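3-dehydroshikimate dehydratase (Bacillus anthracis, PDB 3DX5) converts 3-dehydroshikimate to 3,4-dihydroxybenzoate by a manganese-dependent dehydration, supplying the catechol unit of the siderophore petrobactin. Local coordinates at residues I64-D69 with K100-A105. Sequence-based numbering, arbitrary orientation.
Sequences ITMISD and KIRTFA. With DHB (3,4-dihydroxybenzoic acid), chain D.
Ile67 is hydrogen-bonded through its backbone to Lys100 and Arg102, which flank its bridge partner Ile101, across neighbouring parallel strands of the TIM barrel, 64-68 and 100-103, linked by helix 79-96 in a beta-alpha-beta unit. Ile67 N donates to Lys100 O (3.0 Å) and Ile67 O accepts from Arg102 N (3.0 Å); Asp69 N to Arg102 O extends the ladder to the C-terminal end of the strands.

Bends at chi2 (-70°) and chi3 (-51°) carry the Arg102 side chain forward past this end and over to Asp69 O, gripped side-on by NE at 3.1 Å and NH1 at 3.2 Å. At another edge of the guanidinium, NH2 donates to carboxylate O2 of the bound 3,4-dihydroxybenzoate (2.8 Å), with a weaker bond from NH1, while Glu142, a manganese ligand, forms a salt bridge with NH2.

Apolar contacts flank this polar network. Ser68 CB covers one guanidinium face and Phe104 CE2 the opposite one, the Phe104 ring meeting the product's O2 edge-on. Met66 SE packs against Arg102 CB (3.7 Å), and on the other face of the sheet Ile101 CD1 touches Ile67 CB.

Gripping a backbone carbonyl and sandwiched on both faces, the guanidinium is probably held in one orientation; it directs NH1 and NH2 at the product's carboxylate, and probably places the substrate's likewise.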
loop_
_atom_site.group_PDB
_atom_site.type_symbol
_atom_site.label_atom_id
_atom_site.label_comp_id
_atom_site.label_asym_id
_atom_site.label_seq_id
_atom_site.Cartn_x
_atom_site.Cartn_y
_atom_site.Cartn_z
ATOM N N ILE A 64 4.073 -4.918 21.592
ATOM C CA ILE A 64 3.160 -4.476 20.540
ATOM C C ILE A 64 2.140 -3.563 21.223
ATOM O O ILE A 64 1.455 -3.986 22.159
ATOM C CB ILE A 64 2.499 -5.687 19.827
ATOM C CG1 ILE A 64 3.587 -6.629 19.256
ATOM C CG2 ILE A 64 1.444 -5.218 18.776
ATOM C CD1 ILE A 64 4.548 -5.955 18.225
ATOM N N THR A 65 2.061 -2.308 20.803
ATOM C CA THR A 65 1.232 -1.321 21.527
ATOM C C THR A 65 -0.258 -1.409 21.161
ATOM O O THR A 65 -1.143 -1.030 21.962
ATOM C CB THR A 65 1.725 0.169 21.315
ATOM O OG1 THR A 65 1.395 0.621 19.986
ATOM C CG2 THR A 65 3.222 0.288 21.479
HETATM N N MSE A 66 -0.524 -1.902 19.954
HETATM C CA MSE A 66 -1.840 -1.804 19.341
HETATM C C MSE A 66 -1.756 -2.464 17.980
HETATM O O MSE A 66 -0.692 -2.454 17.342
HETATM C CB MSE A 66 -2.217 -0.322 19.169
HETATM C CG MSE A 66 -3.603 -0.053 18.525
HETATM SE SE MSE A 66 -4.209 1.798 18.933
HETATM C CE MSE A 66 -2.894 2.797 17.882
ATOM N N ILE A 67 -2.874 -3.018 17.525
ATOM C CA ILE A 67 -3.002 -3.401 16.128
ATOM C C ILE A 67 -3.929 -2.394 15.459
ATOM O O ILE A 67 -5.051 -2.151 15.951
ATOM C CB ILE A 67 -3.564 -4.822 16.004
ATOM C CG1 ILE A 67 -2.502 -5.802 16.568
ATOM C CG2 ILE A 67 -3.896 -5.114 14.555
ATOM C CD1 ILE A 67 -3.050 -7.166 16.895
ATOM N N SER A 68 -3.487 -1.829 14.339
ATOM C CA SER A 68 -4.233 -0.751 13.712
ATOM C C SER A 68 -4.869 -1.184 12.397
ATOM O O SER A 68 -4.185 -1.563 11.441
ATOM C CB SER A 68 -3.345 0.486 13.568
ATOM O OG SER A 68 -2.781 0.778 14.837
ATOM N N ASP A 69 -6.196 -1.155 12.368
ATOM C CA ASP A 69 -6.917 -1.725 11.265
ATOM C C ASP A 69 -8.079 -0.823 10.877
ATOM O O ASP A 69 -8.015 0.387 11.112
ATOM C CB ASP A 69 -7.344 -3.158 11.615
ATOM C CG ASP A 69 -7.372 -4.074 10.373
ATOM O OD1 ASP A 69 -6.746 -5.160 10.417
ATOM O OD2 ASP A 69 -8.021 -3.711 9.350
ATOM N N LYS A 100 -5.348 -3.492 22.458
ATOM C CA LYS A 100 -5.958 -2.364 21.734
ATOM C C LYS A 100 -6.040 -2.590 20.227
ATOM O O LYS A 100 -5.088 -3.127 19.614
ATOM C CB LYS A 100 -5.150 -1.063 21.973
ATOM C CG LYS A 100 -4.946 -0.698 23.427
ATOM C CD LYS A 100 -4.061 0.556 23.589
ATOM C CE LYS A 100 -3.763 0.828 25.073
ATOM N NZ LYS A 100 -3.062 -0.307 25.763
ATOM N N ILE A 101 -7.175 -2.180 19.643
ATOM C CA ILE A 101 -7.452 -2.200 18.213
ATOM C C ILE A 101 -7.877 -0.793 17.748
ATOM O O ILE A 101 -8.863 -0.225 18.248
ATOM C CB ILE A 101 -8.622 -3.163 17.851
ATOM C CG1 ILE A 101 -8.331 -4.601 18.298
ATOM C CG2 ILE A 101 -8.925 -3.112 16.341
ATOM C CD1 ILE A 101 -6.961 -5.202 17.802
ATOM N N ARG A 102 -7.166 -0.253 16.765
ATOM C CA ARG A 102 -7.489 1.056 16.237
ATOM C C ARG A 102 -8.464 0.897 15.064
ATOM O O ARG A 102 -8.263 0.068 14.172
ATOM C CB ARG A 102 -6.183 1.734 15.763
ATOM C CG ARG A 102 -6.293 3.200 15.234
ATOM C CD ARG A 102 -7.022 3.393 13.852
ATOM N NE ARG A 102 -6.580 2.571 12.713
ATOM C CZ ARG A 102 -5.572 2.892 11.908
ATOM N NH1 ARG A 102 -5.259 2.089 10.880
ATOM N NH2 ARG A 102 -4.874 4.017 12.139
ATOM N N THR A 103 -9.521 1.693 15.064
ATOM C CA THR A 103 -10.406 1.759 13.905
ATOM C C THR A 103 -10.852 3.191 13.674
ATOM O O THR A 103 -10.514 4.086 14.461
ATOM C CB THR A 103 -11.606 0.768 14.006
ATOM O OG1 THR A 103 -12.269 0.701 12.738
ATOM C CG2 THR A 103 -12.646 1.204 15.069
ATOM N N PHE A 104 -11.545 3.414 12.565
ATOM C CA PHE A 104 -12.057 4.737 12.189
ATOM C C PHE A 104 -13.561 4.726 12.319
ATOM O O PHE A 104 -14.187 3.681 12.122
ATOM C CB PHE A 104 -11.648 5.089 10.751
ATOM C CG PHE A 104 -10.162 5.289 10.603
ATOM C CD1 PHE A 104 -9.553 6.449 11.072
ATOM C CD2 PHE A 104 -9.364 4.296 10.045
ATOM C CE1 PHE A 104 -8.184 6.627 10.978
ATOM C CE2 PHE A 104 -7.984 4.484 9.926
ATOM C CZ PHE A 104 -7.403 5.631 10.396
ATOM N N ALA A 105 -14.155 5.863 12.646
ATOM C CA ALA A 105 -15.594 5.923 12.840
ATOM C C ALA A 105 -16.235 6.483 11.581
ATOM O O ALA A 105 -16.489 7.682 11.474
ATOM C CB ALA A 105 -15.939 6.786 14.048
HETATM C C1 DHB D . -3.953 6.339 8.183
HETATM C C2 DHB D . -3.740 7.080 9.342
HETATM C C3 DHB D . -3.599 8.470 9.278
HETATM O O3 DHB D . -3.392 9.267 10.374
HETATM C C4 DHB D . -3.712 9.123 7.972
HETATM O O4 DHB D . -3.580 10.468 7.951
HETATM C C5 DHB D . -3.956 8.375 6.823
HETATM C C6 DHB D . -4.070 6.978 6.946
HETATM C C DHB D . -4.079 4.828 8.289
HETATM O O1 DHB D . -4.312 4.097 7.321
HETATM O O2 DHB D . -3.911 4.241 9.471
HETATM O O HOH W 1 -0.493 0.273 24.300
#